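Local coordinates for oxidoreductase, zinc-binding dehydrogenase family (PDB 5K1S), which is a zinc-binding medium-chain reductase involved in an alternative route of de novo isovaleryl coenzyme A biosynthesis, at residues A53-R65 with H343-L357. Residues are numbered along the deposited sequence; the frame is centred on the assembly and turned at random.
Sequences ACGVCYHDVINRR and HFRLENREVAGRLVL. With ZN (zinc ion), chain F.
Glu347 OE2 is gripped by Arg64 and Arg65. Arg65 NH2 forms a salt bridge with Glu347 OE2 at 2.9 Å, from above the carboxylate plane. Arg64 NH2 makes a second salt bridge to it, doubtfully short as modelled. The Arg64 chain is extended to CD, then bends (chi3 53°). This puts Arg64 NE 3.1 Å from His343 ND1, its hydrogen-bond acceptor; ND1 lies in the guanidinium plane, and NE is tilted from the ring plane. Val61 CG2 covers one face of the His343 ring, whose NE2 is hydrogen-bonded to Tyr138 OH. With an alanine at His343, Arg64 NE and Tyr138 OH would probably each lose a partner, and a gap would open beside Val56 and Val61. Leu346 CD2 packs against Val56 CG1 at 3.9 Å and against the backbone of Tyr58. Val56 CG2 touches Leu357 CG at 3.6 Å. Cys57 N-caps helix 58-64 in a capping box with Asp60; its SG binds the zinc ion with His79 and Cys166. Strands 53-56 and 354-357 pair antiparallel, Cys54 opposite Leu357. In the GroES-like fold, the 53-56 end of strand 46-56 lies between strands 80-88 and 354-358, the latter flanked by parallel strand 330-335, while helix 339-347 packs on helix 58-64.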
loop_
_atom_site.group_PDB
_atom_site.type_symbol
_atom_site.label_atom_id
_atom_site.label_comp_id
_atom_site.label_asym_id
_atom_site.label_seq_id
_atom_site.Cartn_x
_atom_site.Cartn_y
_atom_site.Cartn_z
ATOM N N ALA A 53 35.013 6.717 6.814
ATOM C CA ALA A 53 33.999 7.758 6.762
ATOM C C ALA A 53 32.697 7.197 7.315
ATOM O O ALA A 53 32.429 5.996 7.207
ATOM C CB ALA A 53 33.798 8.268 5.330
ATOM N N CYS A 54 31.897 8.077 7.916
ATOM C CA CYS A 54 30.573 7.709 8.402
ATOM C C CYS A 54 29.614 8.851 8.121
ATOM O O CYS A 54 29.822 9.972 8.600
ATOM C CB CYS A 54 30.584 7.386 9.897
ATOM S SG CYS A 54 28.963 6.875 10.516
ATOM N N GLY A 55 28.564 8.565 7.358
ATOM C CA GLY A 55 27.590 9.585 7.042
ATOM C C GLY A 55 26.783 9.994 8.260
ATOM O O GLY A 55 26.480 9.187 9.140
ATOM N N VAL A 56 26.438 11.276 8.306
ATOM C CA VAL A 56 25.599 11.824 9.366
ATOM C C VAL A 56 24.162 11.812 8.862
ATOM O O VAL A 56 23.817 12.526 7.916
ATOM C CB VAL A 56 26.038 13.239 9.760
ATOM C CG1 VAL A 56 25.170 13.769 10.900
ATOM C CG2 VAL A 56 27.509 13.249 10.154
ATOM N N CYS A 57 23.325 10.995 9.493
ATOM C CA CYS A 57 21.914 10.884 9.158
ATOM C C CYS A 57 21.080 11.469 10.291
ATOM O O CYS A 57 21.403 11.280 11.467
ATOM C CB CYS A 57 21.532 9.420 8.916
ATOM S SG CYS A 57 19.795 9.150 8.550
ATOM N N TYR A 58 20.011 12.189 9.936
ATOM C CA TYR A 58 19.165 12.797 10.960
ATOM C C TYR A 58 18.674 11.760 11.960
ATOM O O TYR A 58 18.402 12.090 13.119
ATOM C CB TYR A 58 17.975 13.512 10.321
ATOM C CG TYR A 58 17.104 14.225 11.328
ATOM C CD1 TYR A 58 17.436 15.493 11.786
ATOM C CD2 TYR A 58 15.955 13.629 11.829
ATOM C CE1 TYR A 58 16.647 16.149 12.711
ATOM C CE2 TYR A 58 15.158 14.278 12.755
ATOM C CZ TYR A 58 15.509 15.538 13.191
ATOM O OH TYR A 58 14.719 16.190 14.112
ATOM N N HIS A 59 18.545 10.505 11.523
ATOM C CA HIS A 59 18.314 9.403 12.450
ATOM C C HIS A 59 19.273 9.478 13.633
ATOM O O HIS A 59 18.887 9.211 14.776
ATOM C CB HIS A 59 18.472 8.080 11.697
ATOM C CG HIS A 59 18.099 6.868 12.492
ATOM N ND1 HIS A 59 16.803 6.407 12.581
ATOM C CD2 HIS A 59 18.854 6.006 13.214
ATOM C CE1 HIS A 59 16.773 5.319 13.329
ATOM N NE2 HIS A 59 18.006 5.054 13.725
ATOM N N ASP A 60 20.531 9.854 13.374
ATOM C CA ASP A 60 21.518 9.963 14.445
ATOM C C ASP A 60 21.135 11.048 15.443
ATOM O O ASP A 60 21.401 10.918 16.642
ATOM C CB ASP A 60 22.902 10.255 13.862
ATOM C CG ASP A 60 23.386 9.164 12.925
ATOM O OD1 ASP A 60 22.966 7.998 13.091
ATOM O OD2 ASP A 60 24.194 9.476 12.025
ATOM N N VAL A 61 20.532 12.137 14.962
ATOM C CA VAL A 61 20.066 13.190 15.861
ATOM C C VAL A 61 19.034 12.629 16.828
ATOM O O VAL A 61 19.146 12.788 18.050
ATOM C CB VAL A 61 19.494 14.371 15.054
ATOM C CG1 VAL A 61 18.904 15.427 15.985
ATOM C CG2 VAL A 61 20.568 14.982 14.166
ATOM N N ILE A 62 18.009 11.966 16.290
ATOM C CA ILE A 62 16.977 11.371 17.133
ATOM C C ILE A 62 17.614 10.425 18.140
ATOM O O ILE A 62 17.291 10.444 19.333
ATOM C CB ILE A 62 15.928 10.650 16.265
ATOM C CG1 ILE A 62 15.342 11.602 15.215
ATOM C CG2 ILE A 62 14.809 10.094 17.134
ATOM C CD1 ILE A 62 14.498 10.912 14.165
ATOM N N ASN A 63 18.544 9.593 17.670
ATOM C CA ASN A 63 19.248 8.670 18.554
ATOM C C ASN A 63 19.954 9.422 19.675
ATOM O O ASN A 63 19.872 9.034 20.847
ATOM C CB ASN A 63 20.245 7.847 17.734
ATOM C CG ASN A 63 20.823 6.677 18.507
ATOM O OD1 ASN A 63 20.308 6.285 19.552
ATOM N ND2 ASN A 63 21.896 6.104 17.982
ATOM N N ARG A 64 20.642 10.514 19.335
ATOM C CA ARG A 64 21.398 11.258 20.339
ATOM C C ARG A 64 20.498 11.802 21.440
ATOM O O ARG A 64 20.933 11.922 22.591
ATOM C CB ARG A 64 22.165 12.404 19.679
ATOM C CG ARG A 64 22.857 13.321 20.673
ATOM C CD ARG A 64 23.631 14.433 19.996
ATOM N NE ARG A 64 22.819 15.202 19.055
ATOM C CZ ARG A 64 21.840 16.027 19.399
ATOM N NH1 ARG A 64 21.513 16.194 20.673
ATOM N NH2 ARG A 64 21.170 16.682 18.462
ATOM N N ARG A 65 19.252 12.144 21.113
ATOM C CA ARG A 65 18.334 12.723 22.086
ATOM C C ARG A 65 17.734 11.689 23.029
ATOM O O ARG A 65 16.970 12.067 23.924
ATOM C CB ARG A 65 17.204 13.466 21.368
ATOM C CG ARG A 65 17.644 14.744 20.678
ATOM C CD ARG A 65 16.507 15.373 19.889
ATOM N NE ARG A 65 16.944 16.564 19.164
ATOM C CZ ARG A 65 16.297 17.094 18.131
ATOM N NH1 ARG A 65 15.177 16.541 17.681
ATOM N NH2 ARG A 65 16.777 18.180 17.538
ATOM N N HIS A 343 25.886 17.769 13.818
ATOM C CA HIS A 343 24.482 17.654 14.204
ATOM C C HIS A 343 23.817 19.020 14.275
ATOM O O HIS A 343 22.683 19.193 13.811
ATOM C CB HIS A 343 24.357 16.937 15.547
ATOM C CG HIS A 343 24.605 15.469 15.463
ATOM N ND1 HIS A 343 23.997 14.561 16.300
ATOM C CD2 HIS A 343 25.394 14.749 14.634
ATOM C CE1 HIS A 343 24.403 13.343 15.992
ATOM N NE2 HIS A 343 25.251 13.430 14.983
ATOM N N PHE A 344 24.498 19.999 14.869
ATOM C CA PHE A 344 23.939 21.344 14.940
ATOM C C PHE A 344 23.578 21.848 13.549
ATOM O O PHE A 344 22.470 22.349 13.324
ATOM C CB PHE A 344 24.930 22.289 15.620
ATOM C CG PHE A 344 24.354 23.637 15.947
ATOM C CD1 PHE A 344 24.297 24.634 14.986
ATOM C CD2 PHE A 344 23.866 23.907 17.216
ATOM C CE1 PHE A 344 23.764 25.873 15.285
ATOM C CE2 PHE A 344 23.333 25.146 17.520
ATOM C CZ PHE A 344 23.283 26.129 16.553
ATOM N N ARG A 345 24.506 21.720 12.597
ATOM C CA ARG A 345 24.207 22.089 11.217
ATOM C C ARG A 345 22.984 21.339 10.708
ATOM O O ARG A 345 22.069 21.933 10.127
ATOM C CB ARG A 345 25.411 21.800 10.321
ATOM C CG ARG A 345 26.599 22.722 10.530
ATOM C CD ARG A 345 27.720 22.391 9.553
ATOM N NE ARG A 345 27.282 22.485 8.162
ATOM C CZ ARG A 345 28.020 22.133 7.114
ATOM N NH1 ARG A 345 29.247 21.654 7.286
ATOM N NH2 ARG A 345 27.530 22.258 5.888
ATOM N N LEU A 346 22.953 20.023 10.923
ATOM C CA LEU A 346 21.870 19.211 10.381
ATOM C C LEU A 346 20.541 19.542 11.049
ATOM O O LEU A 346 19.500 19.574 10.383
ATOM C CB LEU A 346 22.207 17.727 10.545
ATOM C CG LEU A 346 21.222 16.722 9.947
ATOM C CD1 LEU A 346 21.025 16.957 8.455
ATOM C CD2 LEU A 346 21.707 15.303 10.202
ATOM N N GLU A 347 20.554 19.797 12.359
ATOM C CA GLU A 347 19.317 20.113 13.066
ATOM C C GLU A 347 18.689 21.393 12.531
ATOM O O GLU A 347 17.492 21.433 12.224
ATOM C CB GLU A 347 19.586 20.246 14.565
ATOM C CG GLU A 347 19.764 18.930 15.294
ATOM C CD GLU A 347 20.068 19.126 16.764
ATOM O OE1 GLU A 347 20.673 20.163 17.116
ATOM O OE2 GLU A 347 19.695 18.248 17.571
ATOM N N ASN A 348 19.485 22.454 12.416
ATOM C CA ASN A 348 18.985 23.772 12.050
ATOM C C ASN A 348 18.842 23.960 10.543
ATOM O O ASN A 348 18.744 25.104 10.081
ATOM C CB ASN A 348 19.903 24.849 12.634
ATOM C CG ASN A 348 19.966 24.796 14.150
ATOM O OD1 ASN A 348 21.003 24.473 14.730
ATOM N ND2 ASN A 348 18.851 25.111 14.799
ATOM N N ARG A 349 18.830 22.873 9.772
ATOM C CA ARG A 349 18.604 22.926 8.328
ATOM C C ARG A 349 19.586 23.860 7.624
ATOM O O ARG A 349 19.328 24.314 6.506
ATOM C CB ARG A 349 17.162 23.343 8.013
ATOM N N GLU A 350 20.723 24.149 8.258
ATOM C CA GLU A 350 21.736 25.014 7.669
ATOM C C GLU A 350 22.642 24.280 6.684
ATOM O O GLU A 350 23.763 24.738 6.435
ATOM C CB GLU A 350 22.579 25.657 8.774
ATOM N N VAL A 351 22.187 23.162 6.120
ATOM C CA VAL A 351 22.973 22.383 5.171
ATOM C C VAL A 351 22.038 21.826 4.107
ATOM O O VAL A 351 20.892 21.469 4.398
ATOM C CB VAL A 351 23.745 21.243 5.870
ATOM C CG1 VAL A 351 22.785 20.303 6.588
ATOM C CG2 VAL A 351 24.601 20.479 4.866
ATOM N N ALA A 352 22.532 21.757 2.872
ATOM C CA ALA A 352 21.795 21.183 1.748
ATOM C C ALA A 352 22.695 20.132 1.108
ATOM O O ALA A 352 23.573 20.461 0.307
ATOM C CB ALA A 352 21.386 22.255 0.742
ATOM N N GLY A 353 22.476 18.876 1.465
ATOM C CA GLY A 353 23.291 17.778 1.005
ATOM C C GLY A 353 23.564 16.822 2.143
ATOM O O GLY A 353 22.854 16.813 3.147
ATOM N N ARG A 354 24.607 16.016 1.982
ATOM C CA ARG A 354 24.969 14.999 2.959
ATOM C C ARG A 354 26.274 15.378 3.645
ATOM O O ARG A 354 27.234 15.789 2.983
ATOM C CB ARG A 354 25.096 13.626 2.293
ATOM C CG ARG A 354 23.789 12.846 2.231
ATOM C CD ARG A 354 23.369 12.357 3.614
ATOM N NE ARG A 354 22.083 11.662 3.599
ATOM C CZ ARG A 354 20.901 12.245 3.795
ATOM N NH1 ARG A 354 20.816 13.551 4.023
ATOM N NH2 ARG A 354 19.792 11.515 3.764
ATOM N N LEU A 355 26.298 15.242 4.967
ATOM C CA LEU A 355 27.494 15.466 5.763
ATOM C C LEU A 355 28.177 14.136 6.052
ATOM O O LEU A 355 27.530 13.089 6.134
ATOM C CB LEU A 355 27.153 16.169 7.078
ATOM C CG LEU A 355 26.517 17.553 6.940
ATOM C CD1 LEU A 355 26.019 18.040 8.291
ATOM C CD2 LEU A 355 27.507 18.545 6.339
ATOM N N VAL A 356 29.497 14.188 6.205
ATOM C CA VAL A 356 30.307 12.992 6.408
ATOM C C VAL A 356 31.322 13.275 7.504
ATOM O O VAL A 356 31.974 14.324 7.498
ATOM C CB VAL A 356 31.021 12.563 5.111
ATOM C CG1 VAL A 356 31.895 11.344 5.359
ATOM C CG2 VAL A 356 30.003 12.273 4.015
ATOM N N LEU A 357 31.457 12.340 8.440
ATOM C CA LEU A 357 32.481 12.404 9.473
ATOM C C LEU A 357 33.654 11.519 9.070
ATOM O O LEU A 357 33.470 10.338 8.757
ATOM C CB LEU A 357 31.923 11.962 10.828
ATOM C CG LEU A 357 30.847 12.864 11.435
ATOM C CD1 LEU A 357 30.277 12.235 12.699
ATOM C CD2 LEU A 357 31.397 14.253 11.732
HETATM ZN ZN ZN F . 20.046 6.746 7.960
#